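Local structure of Iron(III) ABC transporter, periplasmic iron-compound-binding protein (3TEF) at residues 215-220 against 253-258; 157-162 against 180-185; 44-49 against 65-70; 85-90 against 104-109; 161-166 against 219-224. The protein probably binds iron-loaded catecholate siderophores in the periplasm and delivers them to an ABC transporter of the inner membrane for iron uptake. One frame throughout, in Å; residues are numbered along the deposited sequence.

Contact 1 (215-220 against 253-258)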
# COMPACT_ATOMS: atom_id res chain seq x y z
N THR A 215 4.67 -12.50 -17.40
CA THR A 215 5.04 -12.32 -16.00
C THR A 215 3.79 -12.42 -15.16
O THR A 215 2.74 -11.85 -15.51
CB THR A 215 5.68 -10.94 -15.77
OG1 THR A 215 6.94 -10.88 -16.47
CG2 THR A 215 5.92 -10.70 -14.29
N LEU A 216 3.89 -13.13 -14.04
CA LEU A 216 2.75 -13.34 -13.17
C LEU A 216 3.09 -12.86 -11.76
O LEU A 216 3.99 -13.39 -11.11
CB LEU A 216 2.37 -14.82 -13.18
CG LEU A 216 1.11 -15.32 -12.47
CD1 LEU A 216 -0.13 -14.55 -12.90
CD2 LEU A 216 0.94 -16.81 -12.74
N LEU A 217 2.37 -11.84 -11.30
CA LEU A 217 2.61 -11.27 -9.98
C LEU A 217 1.46 -11.69 -9.06
O LEU A 217 0.30 -11.40 -9.34
CB LEU A 217 2.66 -9.75 -10.05
CG LEU A 217 3.61 -9.23 -11.13
CD1 LEU A 217 3.49 -7.73 -11.34
CD2 LEU A 217 5.03 -9.61 -10.78
N VAL A 218 1.80 -12.37 -7.98
CA VAL A 218 0.79 -12.99 -7.14
C VAL A 218 0.78 -12.35 -5.76
O VAL A 218 1.82 -12.21 -5.12
CB VAL A 218 1.06 -14.49 -6.99
CG1 VAL A 218 0.04 -15.14 -6.06
CG2 VAL A 218 1.06 -15.16 -8.36
N VAL A 219 -0.42 -11.99 -5.30
CA VAL A 219 -0.62 -11.43 -3.96
C VAL A 219 -1.43 -12.41 -3.12
O VAL A 219 -2.61 -12.67 -3.40
CB VAL A 219 -1.37 -10.06 -4.03
CG1 VAL A 219 -1.61 -9.48 -2.63
CG2 VAL A 219 -0.60 -9.05 -4.91
N ASP A 220 -0.80 -12.97 -2.09
CA ASP A 220 -1.44 -13.96 -1.22
C ASP A 220 -2.11 -13.25 -0.06
O ASP A 220 -1.52 -13.06 0.99
CB ASP A 220 -0.39 -14.95 -0.70
CG ASP A 220 -1.00 -16.07 0.14
OD1 ASP A 220 -2.25 -16.17 0.21
OD2 ASP A 220 -0.23 -16.86 0.72
N ALA A 253 6.22 -14.11 -9.56
CA ALA A 253 6.71 -13.41 -8.38
C ALA A 253 5.63 -13.36 -7.31
O ALA A 253 4.49 -12.98 -7.59
CB ALA A 253 7.15 -12.01 -8.74
N TYR A 254 5.98 -13.76 -6.09
CA TYR A 254 5.04 -13.68 -4.95
C TYR A 254 5.29 -12.40 -4.16
O TYR A 254 6.18 -12.33 -3.32
CB TYR A 254 5.13 -14.94 -4.08
CG TYR A 254 4.74 -16.18 -4.87
CD1 TYR A 254 3.42 -16.59 -4.93
CD2 TYR A 254 5.69 -16.89 -5.59
CE1 TYR A 254 3.06 -17.69 -5.67
CE2 TYR A 254 5.34 -18.00 -6.34
CZ TYR A 254 4.01 -18.40 -6.37
OH TYR A 254 3.63 -19.49 -7.11
N LEU A 255 4.48 -11.38 -4.45
CA LEU A 255 4.69 -10.04 -3.92
C LEU A 255 4.49 -9.99 -2.41
O LEU A 255 3.64 -10.69 -1.86
CB LEU A 255 3.73 -9.05 -4.59
CG LEU A 255 3.78 -8.90 -6.12
CD1 LEU A 255 2.78 -7.86 -6.55
CD2 LEU A 255 5.17 -8.51 -6.59
N ASP A 256 5.27 -9.14 -1.74
CA ASP A 256 5.14 -9.00 -0.29
C ASP A 256 3.76 -8.44 0.02
O ASP A 256 3.42 -7.33 -0.39
CB ASP A 256 6.22 -8.07 0.25
CG ASP A 256 6.20 -8.00 1.77
OD1 ASP A 256 6.84 -8.85 2.42
OD2 ASP A 256 5.54 -7.10 2.31
N VAL A 257 2.95 -9.21 0.73
CA VAL A 257 1.56 -8.81 0.91
C VAL A 257 1.42 -7.54 1.74
O VAL A 257 0.62 -6.66 1.41
CB VAL A 257 0.72 -9.93 1.53
CG1 VAL A 257 -0.73 -9.46 1.69
CG2 VAL A 257 0.79 -11.16 0.65
N ASN A 258 2.19 -7.42 2.82
CA ASN A 258 2.16 -6.19 3.59
C ASN A 258 2.48 -4.97 2.73
O ASN A 258 1.77 -3.96 2.76
CB ASN A 258 3.15 -6.23 4.76
CG ASN A 258 3.25 -4.90 5.47
OD1 ASN A 258 2.34 -4.51 6.20
ND2 ASN A 258 4.34 -4.17 5.22
O HOH W 1 2.15 -12.78 -2.31
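Two donors grip the carbonyl oxygen of Val218. The backbone N-H of Leu255 reaches it over 2.9 Å from Leu255 N to Val218 O, and a water gives it a second hydrogen. The same water donates to Leu255 O, with 2.6 Å between the oxygens, and accepts the N-H of Asp220, so it bridges the two chains just where their direct pairing gives out. Earlier along the strands the ladder needs no water: Ala253 N donates to Leu216 O and Val218 N to Ala253 O, each pair 2.8 Å apart, in the alternating pattern of parallel strands.

The side chains sort onto two faces. On the one bearing Leu217 and Ala253, Leu217 CD2 meets Ala253 CB at 3.8 Å, while the CD1 branch of Leu255 touches both Leu217 CB (4.0 Å) and Val219 CG2 (3.9 Å). On the opposite face Val218 and Tyr254 run alongside each other in the same direction, with CB and CG1 of Val218 both against CD1 of the tyrosine. Tyr254 CG stands beside its own backbone N (chi1 -62°), which brings the ring next to the valine; its hydroxyl bonds Glu237, and Phe236 packs on both residues. Farther on, Val257, in the first turn of the helix that Asp256 N-caps, sets CG2 closely against Asp220 O. Strand 252-254 is thus joined to strand 215-220 by direct bonds, and a water carries the polar linkage on beyond Leu255 N as the chain turns toward the helix.

Contact 2 (157-162 against 180-185)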
# COMPACT_ATOMS: atom_id res chain seq x y z
N SER A 157 7.25 -6.07 -21.95
CA SER A 157 6.48 -7.28 -21.72
C SER A 157 5.32 -7.06 -20.76
O SER A 157 5.29 -6.08 -20.01
CB SER A 157 7.39 -8.40 -21.22
OG SER A 157 8.34 -8.74 -22.21
N ASP A 158 4.36 -7.98 -20.82
CA ASP A 158 3.12 -7.87 -20.07
C ASP A 158 3.20 -8.56 -18.72
O ASP A 158 4.03 -9.44 -18.50
CB ASP A 158 1.96 -8.47 -20.89
CG ASP A 158 2.17 -9.94 -21.21
OD1 ASP A 158 3.04 -10.25 -22.05
OD2 ASP A 158 1.47 -10.80 -20.62
N ALA A 159 2.35 -8.14 -17.80
CA ALA A 159 2.24 -8.80 -16.51
C ALA A 159 0.77 -8.92 -16.15
O ALA A 159 -0.04 -8.05 -16.47
CB ALA A 159 2.98 -8.05 -15.44
N MET A 160 0.45 -10.02 -15.47
CA MET A 160 -0.88 -10.21 -14.93
C MET A 160 -0.73 -10.17 -13.42
O MET A 160 0.15 -10.83 -12.87
CB MET A 160 -1.43 -11.56 -15.37
CG MET A 160 -2.83 -11.85 -14.84
SD MET A 160 -3.44 -13.46 -15.36
CE MET A 160 -3.64 -13.20 -17.12
N LEU A 161 -1.56 -9.37 -12.77
CA LEU A 161 -1.54 -9.27 -11.32
C LEU A 161 -2.71 -10.10 -10.81
O LEU A 161 -3.84 -9.84 -11.18
CB LEU A 161 -1.69 -7.81 -10.89
CG LEU A 161 -1.51 -7.40 -9.42
CD1 LEU A 161 -2.58 -8.01 -8.49
CD2 LEU A 161 -0.11 -7.71 -8.90
N VAL A 162 -2.42 -11.10 -9.99
CA VAL A 162 -3.46 -11.98 -9.46
C VAL A 162 -3.42 -11.95 -7.95
O VAL A 162 -2.36 -12.11 -7.35
CB VAL A 162 -3.27 -13.43 -9.94
CG1 VAL A 162 -4.36 -14.34 -9.35
CG2 VAL A 162 -3.31 -13.50 -11.46
N SER A 180 0.76 0.75 -9.67
CA SER A 180 2.23 0.82 -9.69
C SER A 180 2.85 -0.12 -10.72
O SER A 180 3.81 0.25 -11.42
CB SER A 180 2.77 0.46 -8.31
OG SER A 180 2.26 -0.80 -7.93
N VAL A 181 2.31 -1.33 -10.81
CA VAL A 181 2.83 -2.35 -11.71
C VAL A 181 2.92 -1.84 -13.15
O VAL A 181 3.90 -2.11 -13.85
CB VAL A 181 1.95 -3.62 -11.69
CG1 VAL A 181 2.43 -4.62 -12.73
CG2 VAL A 181 1.97 -4.27 -10.29
N TYR A 182 1.90 -1.10 -13.57
CA TYR A 182 1.76 -0.70 -14.97
C TYR A 182 2.21 0.73 -15.22
O TYR A 182 2.93 1.00 -16.19
CB TYR A 182 0.31 -0.92 -15.41
CG TYR A 182 -0.10 -2.35 -15.17
CD1 TYR A 182 0.41 -3.36 -15.97
CD2 TYR A 182 -0.94 -2.70 -14.12
CE1 TYR A 182 0.09 -4.67 -15.75
CE2 TYR A 182 -1.26 -4.04 -13.89
CZ TYR A 182 -0.75 -5.01 -14.71
OH TYR A 182 -1.05 -6.34 -14.52
N LYS A 183 1.81 1.64 -14.34
CA LYS A 183 2.06 3.06 -14.53
C LYS A 183 3.46 3.49 -14.07
O LYS A 183 4.03 4.45 -14.61
CB LYS A 183 0.99 3.90 -13.84
CG LYS A 183 -0.42 3.63 -14.33
CD LYS A 183 -1.41 4.71 -13.90
CE LYS A 183 -2.81 4.37 -14.38
NZ LYS A 183 -3.79 5.46 -14.08
N ASP A 184 4.00 2.80 -13.08
CA ASP A 184 5.28 3.19 -12.50
C ASP A 184 6.40 2.23 -12.82
O ASP A 184 7.52 2.66 -13.06
CB ASP A 184 5.16 3.34 -10.98
CG ASP A 184 4.11 4.34 -10.59
OD1 ASP A 184 4.04 5.42 -11.21
OD2 ASP A 184 3.33 4.05 -9.66
N PHE A 185 6.12 0.94 -12.82
CA PHE A 185 7.15 -0.06 -13.02
C PHE A 185 7.29 -0.47 -14.49
O PHE A 185 8.22 -1.19 -14.85
CB PHE A 185 6.88 -1.27 -12.13
CG PHE A 185 7.15 -1.02 -10.67
CD1 PHE A 185 8.37 -0.50 -10.25
CD2 PHE A 185 6.18 -1.29 -9.71
CE1 PHE A 185 8.63 -0.27 -8.91
CE2 PHE A 185 6.43 -1.06 -8.36
CZ PHE A 185 7.65 -0.56 -7.95
O HOH W 2 -3.35 -7.76 -14.41
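A short helix lying against one face of a mixed sheet brings Tyr182 of helix 180-184 to Ala159 and Leu161 of strand 158-162. The axes of strand 158-162 and helix 180-184 make 149° and approach to 9.8 Å. Tyr182 CG stands beside its backbone N (chi1 -56°), from where the ring reaches across and brings OH to the strand. The hydroxyl donates to Ala159 O at 2.8 Å. This donor stands well above the carbonyl plane, 57° out of it, whereas the oxygen itself lies at the edge of the tyrosine ring, near the ring plane. The backbone of Ala159 is also bonded to Ser188 and Thr190. A water donates to Tyr182 OH at 2.7 Å and accepts the N-H of Leu161, 2.9 Å from Leu161 N, so the phenol is tied to the strand twice, directly and through water.

One face of the Tyr182 ring is covered by Val181, whose CG1 lies 3.7 Å from its plane, over the centre. The valine also packs loosely on the strand, CG1 toward Ala159 CB and CG2 4.3 Å from Leu161 CD2. A pi-type turn closes helix 180-184, Ser180 O accepting from Asp184 N and Phe185 N. A helix covering a sheet face is the general build of an alpha/beta lobe, as in periplasmic binding proteins.

Contact 3 (44-49 against 65-70)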
# COMPACT_ATOMS: atom_id res chain seq x y z
N SER A 44 -3.84 2.16 15.42
CA SER A 44 -4.71 1.03 15.17
C SER A 44 -3.94 -0.25 15.48
O SER A 44 -2.70 -0.26 15.54
CB SER A 44 -5.24 1.03 13.73
OG SER A 44 -4.18 1.20 12.82
N LYS A 45 -4.69 -1.31 15.70
CA LYS A 45 -4.14 -2.62 16.00
C LYS A 45 -4.64 -3.58 14.94
O LYS A 45 -5.82 -3.54 14.56
CB LYS A 45 -4.59 -3.06 17.38
CG LYS A 45 -4.26 -2.07 18.49
CD LYS A 45 -2.77 -2.08 18.85
CE LYS A 45 -2.47 -0.99 19.88
NZ LYS A 45 -1.10 -1.19 20.50
N PHE A 46 -3.74 -4.43 14.47
CA PHE A 46 -4.01 -5.35 13.37
C PHE A 46 -3.12 -6.58 13.58
O PHE A 46 -1.92 -6.45 13.82
CB PHE A 46 -3.69 -4.65 12.05
CG PHE A 46 -3.78 -5.53 10.83
CD1 PHE A 46 -4.93 -6.25 10.55
CD2 PHE A 46 -2.71 -5.61 9.95
CE1 PHE A 46 -5.00 -7.05 9.40
CE2 PHE A 46 -2.78 -6.40 8.81
CZ PHE A 46 -3.92 -7.12 8.53
N ASP A 47 -3.72 -7.77 13.50
CA ASP A 47 -2.99 -9.01 13.76
C ASP A 47 -1.82 -9.20 12.79
O ASP A 47 -0.83 -9.83 13.14
CB ASP A 47 -3.94 -10.21 13.71
CG ASP A 47 -4.83 -10.30 14.94
OD1 ASP A 47 -4.43 -9.80 16.02
OD2 ASP A 47 -5.94 -10.88 14.83
N GLY A 48 -1.96 -8.62 11.60
CA GLY A 48 -0.97 -8.74 10.55
C GLY A 48 0.08 -7.64 10.48
O GLY A 48 0.83 -7.56 9.50
N THR A 49 0.15 -6.80 11.50
CA THR A 49 1.17 -5.74 11.55
C THR A 49 2.57 -6.30 11.23
O THR A 49 2.96 -7.35 11.78
CB THR A 49 1.14 -5.04 12.91
OG1 THR A 49 -0.08 -4.30 13.03
CG2 THR A 49 2.32 -4.10 13.07
N GLY A 65 -8.25 1.72 17.42
CA GLY A 65 -9.22 0.92 16.69
C GLY A 65 -8.58 -0.04 15.72
O GLY A 65 -7.41 -0.37 15.86
N SER A 66 -9.36 -0.51 14.74
CA SER A 66 -8.86 -1.43 13.73
C SER A 66 -8.47 -0.63 12.50
O SER A 66 -8.53 0.59 12.52
CB SER A 66 -9.92 -2.46 13.36
OG SER A 66 -10.99 -1.86 12.65
N LEU A 67 -8.06 -1.32 11.43
CA LEU A 67 -7.73 -0.64 10.18
C LEU A 67 -8.95 0.05 9.60
O LEU A 67 -8.82 1.03 8.88
CB LEU A 67 -7.17 -1.61 9.14
CG LEU A 67 -5.89 -2.38 9.49
CD1 LEU A 67 -5.42 -3.16 8.26
CD2 LEU A 67 -4.79 -1.46 10.00
N PHE A 68 -10.13 -0.49 9.89
CA PHE A 68 -11.37 0.01 9.28
C PHE A 68 -12.21 0.88 10.22
O PHE A 68 -12.87 1.83 9.78
CB PHE A 68 -12.24 -1.17 8.82
CG PHE A 68 -11.61 -1.99 7.72
CD1 PHE A 68 -11.81 -1.64 6.40
CD2 PHE A 68 -10.83 -3.09 8.02
CE1 PHE A 68 -11.23 -2.38 5.38
CE2 PHE A 68 -10.24 -3.83 7.00
CZ PHE A 68 -10.45 -3.48 5.69
N GLU A 69 -12.21 0.52 11.51
CA GLU A 69 -13.12 1.09 12.49
C GLU A 69 -12.39 1.78 13.64
O GLU A 69 -11.88 1.12 14.55
CB GLU A 69 -14.00 -0.01 13.08
CG GLU A 69 -14.85 -0.75 12.07
CD GLU A 69 -16.21 -0.12 11.88
OE1 GLU A 69 -16.27 1.12 11.69
OE2 GLU A 69 -17.23 -0.85 11.95
N PRO A 70 -12.36 3.12 13.61
CA PRO A 70 -11.70 3.87 14.68
C PRO A 70 -12.43 3.71 16.00
O PRO A 70 -13.66 3.57 16.03
CB PRO A 70 -11.81 5.33 14.19
CG PRO A 70 -12.01 5.22 12.70
CD PRO A 70 -12.88 4.00 12.55
O HOH W 3 -7.29 -4.00 12.32
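Backbone bonding between Lys45 and Gly65 joins the two segments: Lys45 N donates to Gly65 O at 2.9 Å, and Ser44 CA approaches the same oxygen in a CA-H...O contact of 3.1 Å. Next to this bond a water links the chains again, donating to Lys45 O at 2.7 Å and accepting the N-H of Leu67, 2.9 Å from Leu67 N.

The apolar part is a CH-pi contact. Leu67 CD1 stands over one face of the Phe46 ring, 3.8 Å from the centroid and only 9° off the normal, while its CD2 branch reaches Phe46 CB and Ser44 OG. Phe46 CG, anti to the backbone N (chi1 174°), sets the ring against the leucine. Gly48 N covers the opposite ring face, because the type I turn from Phe46 to Thr49 folds the chain back over the side chain.

Among the polar groups, Ser66 OG accepts from both Phe68 N and Glu69 N, the latter at 2.9 Å, which holds the bend from Ser66 to Glu69. Outside the segments, Ser44 OG bonds Gly26 N, and Lys45 NZ hydrogen-bonds the carbonyl oxygens of Tyr56 and Tyr61. The type I turn at Phe46 and the ST turn at Ser66 belong to the long connection beyond strand 42-43, an outermost strand of the parallel sheet, in what is probably the Rossmann-like N-terminal lobe.

Contact 4 (85-90 against 104-109)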
# COMPACT_ATOMS: atom_id res chain seq x y z
N ILE A 85 -5.05 8.88 8.84
CA ILE A 85 -5.69 7.60 8.55
C ILE A 85 -5.37 7.10 7.14
O ILE A 85 -5.10 7.89 6.24
CB ILE A 85 -7.23 7.64 8.78
CG1 ILE A 85 -7.92 8.46 7.69
CG2 ILE A 85 -7.55 8.21 10.15
CD1 ILE A 85 -9.39 8.57 7.87
N GLY A 86 -5.40 5.79 6.96
CA GLY A 86 -5.28 5.19 5.64
C GLY A 86 -6.63 5.11 4.95
O GLY A 86 -7.65 5.52 5.51
N PRO A 87 -6.65 4.58 3.73
CA PRO A 87 -7.92 4.59 2.98
C PRO A 87 -8.98 3.67 3.59
O PRO A 87 -10.16 3.91 3.40
CB PRO A 87 -7.51 4.11 1.58
CG PRO A 87 -6.19 3.43 1.78
CD PRO A 87 -5.51 4.15 2.89
N ARG A 88 -8.56 2.64 4.31
CA ARG A 88 -9.51 1.69 4.88
C ARG A 88 -10.48 2.33 5.88
O ARG A 88 -11.64 1.91 6.00
CB ARG A 88 -8.77 0.52 5.54
CG ARG A 88 -8.25 -0.47 4.52
CD ARG A 88 -7.42 -1.55 5.20
NE ARG A 88 -6.98 -2.56 4.25
CZ ARG A 88 -5.86 -2.49 3.53
NH1 ARG A 88 -5.06 -1.44 3.63
NH2 ARG A 88 -5.55 -3.48 2.70
N ALA A 89 -10.02 3.37 6.57
CA ALA A 89 -10.82 4.01 7.61
C ALA A 89 -11.52 5.27 7.10
O ALA A 89 -12.12 6.00 7.88
CB ALA A 89 -9.94 4.38 8.80
N SER A 90 -11.43 5.51 5.81
CA SER A 90 -11.83 6.81 5.28
C SER A 90 -13.32 7.10 5.39
O SER A 90 -13.72 8.26 5.39
CB SER A 90 -11.31 7.01 3.84
OG SER A 90 -11.83 6.04 2.96
N VAL A 104 -5.95 12.09 5.32
CA VAL A 104 -5.92 10.76 4.73
C VAL A 104 -4.60 10.54 3.99
O VAL A 104 -4.13 11.41 3.26
CB VAL A 104 -7.11 10.51 3.79
CG1 VAL A 104 -6.93 9.17 3.06
CG2 VAL A 104 -8.41 10.52 4.57
N PHE A 105 -4.00 9.38 4.22
CA PHE A 105 -2.70 9.03 3.66
C PHE A 105 -2.93 7.84 2.76
O PHE A 105 -3.23 6.73 3.23
CB PHE A 105 -1.72 8.69 4.82
CG PHE A 105 -0.31 8.37 4.38
CD1 PHE A 105 0.64 9.38 4.27
CD2 PHE A 105 0.08 7.06 4.13
CE1 PHE A 105 1.94 9.11 3.87
CE2 PHE A 105 1.39 6.77 3.73
CZ PHE A 105 2.31 7.80 3.61
N ALA A 106 -2.86 8.06 1.45
CA ALA A 106 -3.30 7.01 0.53
C ALA A 106 -2.80 7.24 -0.88
O ALA A 106 -2.53 8.37 -1.29
CB ALA A 106 -4.86 6.94 0.53
N ALA A 107 -2.71 6.14 -1.63
CA ALA A 107 -2.36 6.19 -3.05
C ALA A 107 -3.61 6.44 -3.89
O ALA A 107 -4.71 6.12 -3.46
CB ALA A 107 -1.76 4.89 -3.47
N GLU A 108 -3.43 6.99 -5.09
CA GLU A 108 -4.54 7.20 -6.03
C GLU A 108 -4.29 6.47 -7.35
O GLU A 108 -3.26 6.67 -7.99
CB GLU A 108 -4.74 8.69 -6.29
CG GLU A 108 -5.04 9.51 -5.06
CD GLU A 108 -6.29 9.05 -4.35
OE1 GLU A 108 -7.23 8.60 -5.05
OE2 GLU A 108 -6.33 9.10 -3.11
N ALA A 109 -5.23 5.62 -7.74
CA ALA A 109 -5.07 4.82 -8.96
C ALA A 109 -5.03 5.67 -10.22
O ALA A 109 -4.25 5.39 -11.14
CB ALA A 109 -6.18 3.77 -9.05
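The ring of Phe105 turns away from segment 85-90, and of its side chain CB alone comes near, 3.8 Å from Ile85 O. With CG anti to the backbone N (chi1 -177°), the ring packs instead among Ala29 and Ala32 of helix 27-35 and Gln120, Trp121 and Leu124 of helix 113-128. The puckered ring of Pro87 does face the other segment: the methyl CB of Ala106 lies against it, 3.7 Å from Pro87 CD and 4.0 Å from both CB and CG of the proline.

Between the backbones the pairing is parallel and brief. Phe105 N donates to Ile85 O over 2.7 Å, and Val104 CA adds a CA-H...O contact to that oxygen at 3.3 Å. One residue on, Phe105 O faces Gly86 CA and Pro87 CD, each 3.5 Å away, where a strand would continue with an N-H that proline lacks. Ile85 and Val104 point to the same face and meet through CG1 of the isoleucine and CG2 of the valine, 3.8 Å apart; from helix 93-99, Leu96 packs on Ile85 and Tyr93 on Val104.

After the proline the chain bends, and Pro87 O accepts from both the backbone N and the hydroxyl of Ser90, the shorter bond being Ser90 OG to Pro87 O at 2.7 Å. Proline therefore replaces the next rung of the ladder with carbon contacts, and the pairing of strands 82-85 and 102-104 ends there.

Contact 5 (161-166 against 219-224)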
# COMPACT_ATOMS: atom_id res chain seq x y z
N LEU A 161 -1.56 -9.37 -12.77
CA LEU A 161 -1.54 -9.27 -11.32
C LEU A 161 -2.71 -10.10 -10.81
O LEU A 161 -3.84 -9.84 -11.18
CB LEU A 161 -1.69 -7.81 -10.89
CG LEU A 161 -1.51 -7.40 -9.42
CD1 LEU A 161 -2.58 -8.01 -8.49
CD2 LEU A 161 -0.11 -7.71 -8.90
N VAL A 162 -2.42 -11.10 -9.99
CA VAL A 162 -3.46 -11.98 -9.46
C VAL A 162 -3.42 -11.95 -7.95
O VAL A 162 -2.36 -12.11 -7.35
CB VAL A 162 -3.27 -13.43 -9.94
CG1 VAL A 162 -4.36 -14.34 -9.35
CG2 VAL A 162 -3.31 -13.50 -11.46
N MET A 163 -4.58 -11.76 -7.34
CA MET A 163 -4.68 -11.87 -5.89
C MET A 163 -5.42 -13.16 -5.56
O MET A 163 -6.33 -13.54 -6.28
CB MET A 163 -5.44 -10.68 -5.30
CG MET A 163 -5.60 -10.77 -3.80
SD MET A 163 -6.16 -9.22 -3.11
CE MET A 163 -4.73 -8.76 -2.17
N SER A 164 -4.99 -13.84 -4.51
CA SER A 164 -5.65 -15.05 -4.04
C SER A 164 -6.15 -14.85 -2.62
O SER A 164 -5.41 -14.40 -1.75
CB SER A 164 -4.70 -16.25 -4.11
OG SER A 164 -5.26 -17.41 -3.51
N SER A 165 -7.42 -15.16 -2.40
CA SER A 165 -8.03 -14.95 -1.10
C SER A 165 -9.17 -15.93 -0.90
O SER A 165 -10.13 -15.93 -1.66
CB SER A 165 -8.57 -13.52 -0.99
OG SER A 165 -9.19 -13.29 0.26
N GLY A 166 -9.05 -16.79 0.11
CA GLY A 166 -10.09 -17.74 0.42
C GLY A 166 -10.48 -18.63 -0.75
O GLY A 166 -11.64 -19.05 -0.86
N VAL A 219 -0.42 -11.99 -5.30
CA VAL A 219 -0.62 -11.43 -3.96
C VAL A 219 -1.43 -12.41 -3.12
O VAL A 219 -2.61 -12.67 -3.40
CB VAL A 219 -1.37 -10.06 -4.03
CG1 VAL A 219 -1.61 -9.48 -2.63
CG2 VAL A 219 -0.60 -9.05 -4.91
N ASP A 220 -0.80 -12.97 -2.09
CA ASP A 220 -1.44 -13.96 -1.22
C ASP A 220 -2.11 -13.25 -0.06
O ASP A 220 -1.52 -13.06 0.99
CB ASP A 220 -0.39 -14.95 -0.70
CG ASP A 220 -1.00 -16.07 0.14
OD1 ASP A 220 -2.25 -16.17 0.21
OD2 ASP A 220 -0.23 -16.86 0.72
N ARG A 221 -3.36 -12.84 -0.27
CA ARG A 221 -4.03 -12.04 0.74
C ARG A 221 -4.14 -12.78 2.07
O ARG A 221 -4.10 -12.17 3.14
CB ARG A 221 -5.40 -11.60 0.25
CG ARG A 221 -6.16 -10.78 1.26
CD ARG A 221 -7.40 -10.19 0.62
NE ARG A 221 -8.15 -9.40 1.59
CZ ARG A 221 -9.03 -9.92 2.45
NH1 ARG A 221 -9.26 -11.23 2.43
NH2 ARG A 221 -9.67 -9.14 3.30
N ASP A 222 -4.27 -14.10 2.00
CA ASP A 222 -4.47 -14.88 3.22
C ASP A 222 -3.28 -14.79 4.16
O ASP A 222 -3.44 -14.94 5.38
CB ASP A 222 -4.83 -16.33 2.88
CG ASP A 222 -6.18 -16.45 2.22
OD1 ASP A 222 -7.04 -15.57 2.46
OD2 ASP A 222 -6.39 -17.42 1.46
N LYS A 223 -2.09 -14.53 3.62
CA LYS A 223 -0.89 -14.43 4.45
C LYS A 223 -1.07 -13.49 5.64
O LYS A 223 -0.58 -13.76 6.74
CB LYS A 223 0.33 -13.99 3.62
CG LYS A 223 1.08 -15.12 2.90
CD LYS A 223 2.32 -14.58 2.17
CE LYS A 223 2.68 -15.40 0.92
NZ LYS A 223 3.28 -14.55 -0.18
N VAL A 224 -1.76 -12.37 5.44
CA VAL A 224 -1.92 -11.37 6.48
C VAL A 224 -3.28 -11.41 7.17
O VAL A 224 -3.52 -10.67 8.12
CB VAL A 224 -1.70 -9.93 5.95
CG1 VAL A 224 -0.25 -9.75 5.49
CG2 VAL A 224 -2.67 -9.63 4.82
O HOH W 4 -6.75 -18.48 -1.61
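Leu161 opens the contact with its CD1 branch 4.2 Å from Val219 CG2, an apolar touch on the face that carries Met163 and Val219. At Val162 the ladder continues into this contact: its carbonyl oxygen accepts the N-H of Val219, 2.8 Å from Val162 O to Val219 N. Met163 pairs with Val219 in the parallel register. Its CG is anti to the backbone N, which leads the chain on toward Arg221, where Met163 SD lies 4.0 Å from Arg221 CD. A bend at chi3 swings the methyl CE back over Val219 and Arg221, though the exact placement of this methyl is doubtful.

Ser164 bonds in both directions, N to Val219 O at 2.9 Å and O from Arg221 N at 3.0 Å, the second noticeably bent (138° at the hydrogen). Its hydroxyl is linked through a water, by a long bond, to Asp222 OD2. Ser165 follows with OG 3.0 Å from Arg221 NH1, accepting a hydrogen bond while lying 22° out of the guanidinium plane. The extended arginine also runs its CD along the serine, and Tyr261 OH takes the NE hydrogen.

At Gly166 the N-H goes to Asp222 OD2 at 3.0 Å, on the syn lone pair, with a weak second branch to OD1. The ladder thus passes from backbone rungs to side-chain bonds as the strands separate: a guanidinium and a carboxylate from the consecutive residues Arg221 and Asp222, just past strand 215-220, bond the end of strand 158-165.

How the contacts relate
Contacts 1, 2 and 5 belong to one mixed sheet and touch through strands 158-165 and 215-220. Contact 1 shares Val219 and Asp220 with contact 5, their centres 8 Å apart; contact 2 shares Leu161 and Val162 with contact 5. Contacts 3 and 4, with centres 14 Å apart, follow strands of the separate parallel sheet and meet where Leu67 and Phe68 lie on Arg88 and Ala89. The two groups approach at few points: Lys183 NZ of contact 2 bonds Ala109 O of contact 4 at 3.0 Å, and Phe46 CZ of contact 3 lies 3.6 Å from Val224 O of contact 5. As in this family, the siderophore probably binds in the cleft between the lobes built on these two sheets.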